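PDB 3VU1: putative uncharacterized protein PH0242 from Pyrococcus horikoshii, which is an archaeal AglB-type protein of the oligosaccharyltransferase family, represented here by its C-terminal globular domain, built largely of beta sheets with a few helices. Local coordinates for residues A229-S234 / A254-E259; L281-F286 / Y323-N328; R288-A293 / G312-M317. All blocks are in the same frame, centred on the assembly; numbering follows the deposited sequence.

Along the chain, interaction 1 comes first: the chain leaves helix 228-235 and returns, after a short, mostly beta segment, as strand 253-262 to lie against it. Both other contacts come later in the chain. Interaction 2 joins strand 275-285 to strand 325-331, and the loop between them contains the whole of interaction 3, where 288-293 pairs with 312-317. Strands 253-262 and 275-285 are neighbours in one antiparallel sheet, so interactions 1 and 2 touch, for instance through Lys231 and Ser284. Interactions 2 and 3 meet where Ile325 packs on Ile314 and Ile283 on Ile290. Together they link helix 228-235, the four-stranded sheet and the start of the large nine-stranded sheet.

Interaction 1: A229-S234 / A254-E259; sequences AEKLFS and AIYKIE
Lys231 lays its aliphatic stem over the ring of Tyr256, the central side-chain pairing between helix 229-234 and strand 254-259. The two side chains run alongside each other in the same direction, and CG of Lys231 stands 3.8 Å from the centroid of the Tyr256 ring, 17° off the ring normal, a CH-pi contact slightly displaced toward the rim. Beyond CG the lysine bends repeatedly, and its ammonium group makes a long, weak ion pair with Glu322, one of the calcium-binding residues. Tyr256 can stand upright beside the helix because its CG sits between the backbone N and the carbonyl carbon (chi1 65°).

Glu230 approaches the same ring differently. Its extended side chain crosses that of the tyrosine at about a right angle, with OE2 3.9 Å from CD1 of Tyr256, near the ring plane. The carboxylate is turned 85° from the ring, and the pair meets by van der Waals contact. The phenol oxygen of Tyr256 instead bonds to Glu227, just ahead of the helical segment, so the ring is held both at its face and at its polar end.

Ser234 fills the closest part of the interface. Its OG touches CB of Ala254 and CB of Tyr256, each at 3.5 Å, while donating a 2.8 Å hydrogen bond to the carbonyl O of Lys231 in the preceding turn. That bond lies on a carbonyl lone pair and satisfies the hydroxyl within the helix, which can then press against the strand through an apolar contact.

Lys231 and Ser234 also touch Ser284 on the neighbouring strand 275-285, Leu232 on the far side packs on helix 212-218, and Ile255 turns from the helix toward strand 464-487.

Interaction 2: L281-F286 / Y323-N328; sequences LYISAF and YPIIVN. With CA (calcium ion), chain C.
Leu281 and Ile325 pair their backbones through two reciprocal hydrogen bonds, the firm centre of this contact. The amide N of Leu281 reaches O of Ile325 at 2.7 Å, nearly straight at 165°, and N of Ile325 returns a 3.0 Å bond to O of Leu281. The latter oxygen also receives a CA-H...O contact from Pro324, so two groups of the incoming chain converge on it.

Apolar side chains close one face of the pair. CD1 of Leu281 meets CG2 of Val327 at 3.9 Å, the two side chains crossing at about a right angle. Farther along, Ile283 CD1 comes within 4.2 Å of Ile325 CD1; its CG1 branch lies anti to the carbonyl carbon (chi1 -72°), which carries the methyl end toward its partner. Ile314 of strand 304-314 packs against both isoleucines on this buried face.

This is an antiparallel hydrogen-bonded pair at the edge of a four-stranded sheet, in which 325-331 is an outermost strand and 275-285 has 253-262 as its other neighbour. The short strand axes run at 132°. The chains part beyond Tyr282 and Pro324, whereas in the other direction the pairing goes on between Val327 and Leu279.

The other face is looser and more open to solvent. CB of exposed Pro324 lies over one face of the Tyr282 ring, and its CG comes to 3.9 Å from CE2 of Tyr282, while the phenol oxygen is hydrogen-bonded to Glu259. At the diverging end of strand 281-285, the carbonyl O of Ala285 binds the calcium ion at 2.3 Å, a site shared with Glu76, His319 and Glu322.

Interaction 3: R288-A293 / G312-M317; sequences RDIKNA and GEIKYM
A G1 beta bulge interrupts the antiparallel pairing of 288-293 with 312-317: Asn292 and Ala293 both face Ile314 where the chain turns a corner. Asn292 takes a positive phi (52°), and its N donates to O of Lys315 at 2.7 Å. Beyond the bulge, Ala293 and Ile314 exchange two backbone bonds; Ile290 and Met317 do the same on the other side.

Ile290, Ala293, Ile314 and Met317 share one face. CG2 of Ile290 touches CB of Ile314 at 3.9 Å, while its CG1 branch lies alongside Met317, CD1 4.0 Å from CB of that residue. Strand 275-285 supplies Ile283 to this apolar cluster. Tyr316 projects to the opposite face beside Lys291. A chi1 of 177° swings its ring so that the hydroxyl end comes to Asp289, where OH makes a weak 3.5 Å hydrogen bond to OD2 with carboxylate and ring 73° apart.

Asp289 has a firmer partner in the backbone N of His319, whose carbonyl O binds the calcium ion, and the Tyr316 hydroxyl also bonds to Asn318. The cross-strand hold therefore rests mainly on backbone bonds and buried hydrocarbon, while the carboxylate connects the pairing to the loop that reaches the calcium ion.

Interaction 1: A229-S234 / A254-E259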
loop_
_atom_site.group_PDB
_atom_site.type_symbol
_atom_site.label_atom_id
_atom_site.label_comp_id
_atom_site.label_asym_id
_atom_site.label_seq_id
_atom_site.Cartn_x
_atom_site.Cartn_y
_atom_site.Cartn_z
ATOM N N ALA A 229 9.341 -2.150 7.966
ATOM C CA ALA A 229 9.205 -3.245 7.024
ATOM C C ALA A 229 8.237 -4.306 7.559
ATOM O O ALA A 229 7.350 -4.776 6.835
ATOM C CB ALA A 229 10.550 -3.850 6.697
ATOM N N GLU A 230 8.383 -4.656 8.833
ATOM C CA GLU A 230 7.552 -5.701 9.430
ATOM C C GLU A 230 6.073 -5.305 9.439
ATOM O O GLU A 230 5.196 -6.149 9.208
ATOM C CB GLU A 230 8.046 -6.036 10.838
ATOM C CG GLU A 230 8.306 -7.521 11.056
ATOM C CD GLU A 230 8.183 -7.954 12.520
ATOM O OE1 GLU A 230 7.644 -9.073 12.765
ATOM O OE2 GLU A 230 8.608 -7.177 13.426
ATOM N N LYS A 231 5.795 -4.022 9.697
ATOM C CA LYS A 231 4.420 -3.531 9.721
ATOM C C LYS A 231 3.856 -3.518 8.327
ATOM O O LYS A 231 2.774 -4.069 8.093
ATOM C CB LYS A 231 4.325 -2.140 10.312
ATOM C CG LYS A 231 4.604 -2.033 11.792
ATOM C CD LYS A 231 5.254 -0.690 12.029
ATOM C CE LYS A 231 4.289 0.328 12.594
ATOM N NZ LYS A 231 4.342 0.318 14.084
ATOM N N LEU A 232 4.600 -2.902 7.406
ATOM C CA LEU A 232 4.238 -2.925 5.995
ATOM C C LEU A 232 3.776 -4.286 5.511
ATOM O O LEU A 232 2.738 -4.389 4.848
ATOM C CB LEU A 232 5.379 -2.453 5.115
ATOM C CG LEU A 232 4.995 -2.136 3.653
ATOM C CD1 LEU A 232 4.196 -0.841 3.555
ATOM C CD2 LEU A 232 6.237 -2.014 2.790
ATOM N N PHE A 233 4.517 -5.339 5.844
ATOM C CA PHE A 233 4.158 -6.667 5.331
ATOM C C PHE A 233 2.878 -7.206 5.945
ATOM O O PHE A 233 2.299 -8.120 5.427
ATOM C CB PHE A 233 5.319 -7.661 5.422
ATOM C CG PHE A 233 6.493 -7.291 4.563
ATOM C CD1 PHE A 233 7.774 -7.230 5.092
ATOM C CD2 PHE A 233 6.317 -6.968 3.219
ATOM C CE1 PHE A 233 8.864 -6.857 4.293
ATOM C CE2 PHE A 233 7.390 -6.607 2.425
ATOM C CZ PHE A 233 8.667 -6.544 2.962
ATOM N N SER A 234 2.394 -6.634 7.026
ATOM C CA SER A 234 1.066 -7.037 7.491
ATOM C C SER A 234 -0.064 -6.216 6.810
ATOM O O SER A 234 -1.233 -6.648 6.787
ATOM C CB SER A 234 0.987 -6.940 9.019
ATOM O OG SER A 234 0.923 -5.586 9.460
ATOM N N ALA A 254 -3.903 -3.946 10.513
ATOM C CA ALA A 254 -3.381 -5.292 10.548
ATOM C C ALA A 254 -2.551 -5.561 11.809
ATOM O O ALA A 254 -2.074 -4.625 12.494
ATOM C CB ALA A 254 -2.547 -5.555 9.314
ATOM N N ILE A 255 -2.390 -6.852 12.091
ATOM C CA ILE A 255 -1.577 -7.312 13.194
ATOM C C ILE A 255 -0.331 -7.936 12.590
ATOM O O ILE A 255 -0.429 -8.865 11.790
ATOM C CB ILE A 255 -2.345 -8.342 14.054
ATOM C CG1 ILE A 255 -3.462 -7.634 14.805
ATOM C CG2 ILE A 255 -1.383 -9.081 14.978
ATOM C CD1 ILE A 255 -4.461 -8.548 15.473
ATOM N N TYR A 256 0.833 -7.425 12.975
ATOM C CA TYR A 256 2.065 -7.956 12.439
ATOM C C TYR A 256 2.797 -8.969 13.310
ATOM O O TYR A 256 3.803 -9.522 12.873
ATOM C CB TYR A 256 3.016 -6.831 12.022
ATOM C CG TYR A 256 3.544 -5.926 13.106
ATOM C CD1 TYR A 256 4.839 -6.086 13.601
ATOM C CD2 TYR A 256 2.771 -4.881 13.618
ATOM C CE1 TYR A 256 5.345 -5.238 14.576
ATOM C CE2 TYR A 256 3.265 -4.026 14.596
ATOM C CZ TYR A 256 4.555 -4.204 15.052
ATOM O OH TYR A 256 5.055 -3.376 16.013
ATOM N N LYS A 257 2.305 -9.208 14.523
ATOM C CA LYS A 257 2.992 -10.055 15.511
ATOM C C LYS A 257 1.986 -10.291 16.611
ATOM O O LYS A 257 1.306 -9.346 17.045
ATOM C CB LYS A 257 4.209 -9.319 16.061
ATOM C CG LYS A 257 5.174 -10.102 16.940
ATOM C CD LYS A 257 6.150 -9.100 17.553
ATOM C CE LYS A 257 7.367 -9.730 18.202
ATOM N NZ LYS A 257 8.557 -9.745 17.306
ATOM N N ILE A 258 1.819 -11.549 16.999
ATOM C CA ILE A 258 0.992 -11.912 18.147
ATOM C C ILE A 258 1.890 -12.605 19.190
ATOM O O ILE A 258 2.749 -13.448 18.827
ATOM C CB ILE A 258 -0.089 -12.912 17.757
ATOM C CG1 ILE A 258 -0.962 -12.362 16.636
ATOM C CG2 ILE A 258 -0.910 -13.321 18.980
ATOM C CD1 ILE A 258 -2.185 -13.224 16.343
ATOM N N GLU A 259 1.712 -12.260 20.470
ATOM C CA GLU A 259 2.378 -13.025 21.549
ATOM C C GLU A 259 1.371 -13.705 22.470
ATOM O O GLU A 259 0.363 -13.127 22.835
ATOM C CB GLU A 259 3.336 -12.158 22.354
ATOM C CG GLU A 259 4.674 -11.921 21.695
ATOM C CD GLU A 259 5.447 -10.767 22.329
ATOM O OE1 GLU A 259 6.690 -10.805 22.289
ATOM O OE2 GLU A 259 4.836 -9.818 22.883
#

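Interaction 2: L281-F286 / Y323-N328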
loop_
_atom_site.group_PDB
_atom_site.type_symbol
_atom_site.label_atom_id
_atom_site.label_comp_id
_atom_site.label_asym_id
_atom_site.label_seq_id
_atom_site.Cartn_x
_atom_site.Cartn_y
_atom_site.Cartn_z
ATOM N N LEU A 281 -1.404 -8.183 20.887
ATOM C CA LEU A 281 -1.506 -7.885 19.450
ATOM C C LEU A 281 -0.739 -6.617 19.031
ATOM O O LEU A 281 -0.988 -5.500 19.529
ATOM C CB LEU A 281 -2.977 -7.794 19.073
ATOM C CG LEU A 281 -3.808 -8.881 19.779
ATOM C CD1 LEU A 281 -5.286 -8.698 19.495
ATOM C CD2 LEU A 281 -3.384 -10.294 19.394
ATOM N N TYR A 282 0.220 -6.790 18.139
ATOM C CA TYR A 282 1.015 -5.666 17.641
ATOM C C TYR A 282 0.366 -5.160 16.362
ATOM O O TYR A 282 0.319 -5.859 15.354
ATOM C CB TYR A 282 2.445 -6.090 17.363
ATOM C CG TYR A 282 3.254 -6.385 18.594
ATOM C CD1 TYR A 282 3.047 -7.570 19.322
ATOM C CD2 TYR A 282 4.250 -5.497 19.033
ATOM C CE1 TYR A 282 3.797 -7.854 20.451
ATOM C CE2 TYR A 282 5.012 -5.775 20.166
ATOM C CZ TYR A 282 4.778 -6.951 20.867
ATOM O OH TYR A 282 5.517 -7.251 21.979
ATOM N N ILE A 283 -0.142 -3.941 16.421
ATOM C CA ILE A 283 -1.008 -3.418 15.379
ATOM C C ILE A 283 -0.274 -2.456 14.453
ATOM O O ILE A 283 0.465 -1.569 14.898
ATOM C CB ILE A 283 -2.248 -2.767 16.002
ATOM C CG1 ILE A 283 -3.138 -3.894 16.548
ATOM C CG2 ILE A 283 -2.960 -1.874 14.992
ATOM C CD1 ILE A 283 -4.425 -3.467 17.229
ATOM N N SER A 284 -0.459 -2.659 13.159
ATOM C CA SER A 284 -0.008 -1.692 12.174
ATOM C C SER A 284 -1.206 -1.014 11.513
ATOM O O SER A 284 -2.016 -1.680 10.878
ATOM C CB SER A 284 0.872 -2.380 11.148
ATOM O OG SER A 284 1.114 -1.509 10.077
ATOM N N ALA A 285 -1.353 0.293 11.714
ATOM C CA ALA A 285 -2.420 1.062 11.053
ATOM C C ALA A 285 -1.828 1.911 9.933
ATOM O O ALA A 285 -0.960 2.780 10.173
ATOM C CB ALA A 285 -3.185 1.928 12.045
ATOM N N PHE A 286 -2.290 1.653 8.713
ATOM C CA PHE A 286 -1.660 2.239 7.538
ATOM C C PHE A 286 -2.414 3.420 6.880
ATOM O O PHE A 286 -3.387 3.240 6.136
ATOM C CB PHE A 286 -1.361 1.158 6.479
ATOM C CG PHE A 286 -0.432 1.641 5.406
ATOM C CD1 PHE A 286 0.949 1.522 5.563
ATOM C CD2 PHE A 286 -0.938 2.284 4.267
ATOM C CE1 PHE A 286 1.803 1.989 4.584
ATOM C CE2 PHE A 286 -0.087 2.766 3.299
ATOM C CZ PHE A 286 1.285 2.615 3.457
ATOM N N TYR A 323 0.482 1.353 19.278
ATOM C CA TYR A 323 0.965 0.679 20.498
ATOM C C TYR A 323 0.288 -0.715 20.608
ATOM O O TYR A 323 -0.834 -0.889 20.164
ATOM C CB TYR A 323 0.673 1.551 21.756
ATOM C CG TYR A 323 -0.797 1.868 21.913
ATOM C CD1 TYR A 323 -1.678 0.947 22.493
ATOM C CD2 TYR A 323 -1.320 3.061 21.429
ATOM C CE1 TYR A 323 -3.037 1.215 22.592
ATOM C CE2 TYR A 323 -2.673 3.342 21.525
ATOM C CZ TYR A 323 -3.532 2.424 22.112
ATOM O OH TYR A 323 -4.885 2.724 22.196
ATOM N N PRO A 324 0.963 -1.696 21.213
ATOM C CA PRO A 324 0.396 -3.047 21.420
ATOM C C PRO A 324 -0.850 -3.080 22.279
ATOM O O PRO A 324 -1.043 -2.227 23.107
ATOM C CB PRO A 324 1.512 -3.787 22.160
ATOM C CG PRO A 324 2.767 -3.067 21.776
ATOM C CD PRO A 324 2.398 -1.621 21.546
ATOM N N ILE A 325 -1.664 -4.104 22.103
ATOM C CA ILE A 325 -2.928 -4.249 22.799
ATOM C C ILE A 325 -3.059 -5.653 23.367
ATOM O O ILE A 325 -2.759 -6.627 22.674
ATOM C CB ILE A 325 -4.080 -3.959 21.824
ATOM C CG1 ILE A 325 -4.503 -2.523 21.987
ATOM C CG2 ILE A 325 -5.299 -4.827 22.046
ATOM C CD1 ILE A 325 -5.609 -2.158 21.038
ATOM N N ILE A 326 -3.528 -5.751 24.613
ATOM C CA ILE A 326 -3.590 -7.031 25.315
ATOM C C ILE A 326 -5.026 -7.453 25.378
ATOM O O ILE A 326 -5.857 -6.649 25.755
ATOM C CB ILE A 326 -2.994 -6.941 26.737
ATOM C CG1 ILE A 326 -1.478 -6.745 26.629
ATOM C CG2 ILE A 326 -3.315 -8.196 27.523
ATOM C CD1 ILE A 326 -0.728 -6.624 27.937
ATOM N N VAL A 327 -5.327 -8.691 24.990
ATOM C CA VAL A 327 -6.701 -9.182 25.058
ATOM C C VAL A 327 -6.731 -10.539 25.721
ATOM O O VAL A 327 -5.699 -11.218 25.778
ATOM C CB VAL A 327 -7.397 -9.278 23.674
ATOM C CG1 VAL A 327 -7.465 -7.922 22.998
ATOM C CG2 VAL A 327 -6.719 -10.300 22.768
ATOM N N ASN A 328 -7.913 -10.915 26.224
ATOM C CA ASN A 328 -8.190 -12.258 26.758
ATOM C C ASN A 328 -9.319 -12.912 25.998
ATOM O O ASN A 328 -10.389 -12.347 25.887
ATOM C CB ASN A 328 -8.559 -12.180 28.233
ATOM C CG ASN A 328 -7.348 -12.017 29.101
ATOM O OD1 ASN A 328 -6.943 -10.907 29.399
ATOM N ND2 ASN A 328 -6.718 -13.128 29.460
HETATM CA CA CA C . 1.309 3.078 10.525
#

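Interaction 3: R288-A293 / G312-M317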
loop_
_atom_site.group_PDB
_atom_site.type_symbol
_atom_site.label_atom_id
_atom_site.label_comp_id
_atom_site.label_asym_id
_atom_site.label_seq_id
_atom_site.Cartn_x
_atom_site.Cartn_y
_atom_site.Cartn_z
ATOM N N ARG A 288 -4.491 5.676 7.929
ATOM C CA ARG A 288 -5.556 6.285 8.733
ATOM C C ARG A 288 -5.616 5.784 10.180
ATOM O O ARG A 288 -5.254 4.639 10.478
ATOM C CB ARG A 288 -6.930 6.192 8.045
ATOM C CG ARG A 288 -7.515 4.805 7.964
ATOM C CD ARG A 288 -8.979 4.803 7.530
ATOM N NE ARG A 288 -9.172 5.678 6.375
ATOM C CZ ARG A 288 -10.335 6.212 5.992
ATOM N NH1 ARG A 288 -11.460 5.952 6.656
ATOM N NH2 ARG A 288 -10.366 7.014 4.937
ATOM N N ASP A 289 -6.084 6.646 11.078
ATOM C CA ASP A 289 -6.229 6.281 12.487
ATOM C C ASP A 289 -7.270 5.198 12.748
ATOM O O ASP A 289 -8.239 5.047 11.980
ATOM C CB ASP A 289 -6.574 7.521 13.314
ATOM C CG ASP A 289 -5.471 8.562 13.290
ATOM O OD1 ASP A 289 -4.263 8.229 13.196
ATOM O OD2 ASP A 289 -5.829 9.738 13.365
ATOM N N ILE A 290 -7.075 4.456 13.840
ATOM C CA ILE A 290 -8.171 3.672 14.441
ATOM C C ILE A 290 -8.998 4.633 15.318
ATOM O O ILE A 290 -8.408 5.370 16.104
ATOM C CB ILE A 290 -7.609 2.512 15.280
ATOM C CG1 ILE A 290 -6.788 1.586 14.377
ATOM C CG2 ILE A 290 -8.731 1.730 15.942
ATOM C CD1 ILE A 290 -5.741 0.768 15.091
ATOM N N LYS A 291 -10.324 4.661 15.147
ATOM C CA LYS A 291 -11.253 5.506 15.941
ATOM C C LYS A 291 -12.488 4.716 16.298
ATOM O O LYS A 291 -13.164 4.190 15.399
ATOM C CB LYS A 291 -11.775 6.719 15.160
ATOM C CG LYS A 291 -10.767 7.817 14.901
ATOM C CD LYS A 291 -11.347 8.992 14.124
ATOM C CE LYS A 291 -11.466 8.688 12.641
ATOM N NZ LYS A 291 -11.536 9.942 11.841
ATOM N N ASN A 292 -12.809 4.659 17.594
ATOM C CA ASN A 292 -14.091 4.094 18.042
ATOM C C ASN A 292 -14.274 2.751 17.442
ATOM O O ASN A 292 -15.261 2.519 16.774
ATOM C CB ASN A 292 -15.285 4.982 17.622
ATOM C CG ASN A 292 -15.140 6.420 18.093
ATOM O OD1 ASN A 292 -14.802 6.692 19.244
ATOM N ND2 ASN A 292 -15.350 7.342 17.190
ATOM N N ALA A 293 -13.299 1.886 17.674
ATOM C CA ALA A 293 -13.182 0.605 17.006
ATOM C C ALA A 293 -13.485 -0.552 17.961
ATOM O O ALA A 293 -13.147 -0.485 19.142
ATOM C CB ALA A 293 -11.766 0.461 16.434
ATOM N N GLY A 312 -12.375 -6.732 22.553
ATOM C CA GLY A 312 -11.749 -5.437 22.845
ATOM C C GLY A 312 -12.302 -4.252 22.100
ATOM O O GLY A 312 -13.094 -4.395 21.175
ATOM N N GLU A 313 -11.885 -3.072 22.539
ATOM C CA GLU A 313 -12.242 -1.815 21.902
ATOM C C GLU A 313 -11.017 -0.936 21.784
ATOM O O GLU A 313 -10.105 -1.040 22.603
ATOM C CB GLU A 313 -13.255 -1.081 22.734
ATOM C CG GLU A 313 -14.634 -1.695 22.686
ATOM C CD GLU A 313 -15.626 -0.919 23.525
ATOM O OE1 GLU A 313 -16.830 -1.027 23.239
ATOM O OE2 GLU A 313 -15.199 -0.196 24.458
ATOM N N ILE A 314 -10.962 -0.087 20.759
ATOM C CA ILE A 314 -9.900 0.923 20.703
ATOM C C ILE A 314 -10.556 2.231 20.385
ATOM O O ILE A 314 -11.066 2.394 19.278
ATOM C CB ILE A 314 -8.835 0.634 19.641
ATOM C CG1 ILE A 314 -8.289 -0.785 19.788
ATOM C CG2 ILE A 314 -7.718 1.650 19.763
ATOM C CD1 ILE A 314 -7.616 -1.313 18.546
ATOM N N LYS A 315 -10.576 3.136 21.370
ATOM C CA LYS A 315 -11.200 4.464 21.219
ATOM C C LYS A 315 -10.411 5.258 20.173
ATOM O O LYS A 315 -10.989 5.863 19.253
ATOM C CB LYS A 315 -11.345 5.204 22.575
ATOM C CG LYS A 315 -10.065 5.639 23.328
ATOM C CD LYS A 315 -8.857 4.660 23.329
ATOM C CE LYS A 315 -8.956 3.512 24.337
ATOM N NZ LYS A 315 -8.891 4.015 25.742
ATOM N N TYR A 316 -9.089 5.173 20.281
ATOM C CA TYR A 316 -8.230 5.919 19.422
ATOM C C TYR A 316 -6.811 5.385 19.415
ATOM O O TYR A 316 -6.188 5.229 20.475
ATOM C CB TYR A 316 -8.217 7.410 19.818
ATOM C CG TYR A 316 -7.252 8.228 18.970
ATOM C CD1 TYR A 316 -7.608 8.610 17.672
ATOM C CD2 TYR A 316 -5.973 8.576 19.450
ATOM C CE1 TYR A 316 -6.732 9.318 16.883
ATOM C CE2 TYR A 316 -5.084 9.294 18.669
ATOM C CZ TYR A 316 -5.476 9.663 17.387
ATOM O OH TYR A 316 -4.640 10.367 16.549
ATOM N N MET A 317 -6.297 5.147 18.209
ATOM C CA MET A 317 -4.868 4.924 18.010
ATOM C C MET A 317 -4.339 5.775 16.837
ATOM O O MET A 317 -4.888 5.740 15.750
ATOM C CB MET A 317 -4.592 3.431 17.798
ATOM C CG MET A 317 -3.111 3.082 17.754
ATOM S SD MET A 317 -2.705 1.315 17.621
ATOM C CE MET A 317 -3.570 0.670 19.051
#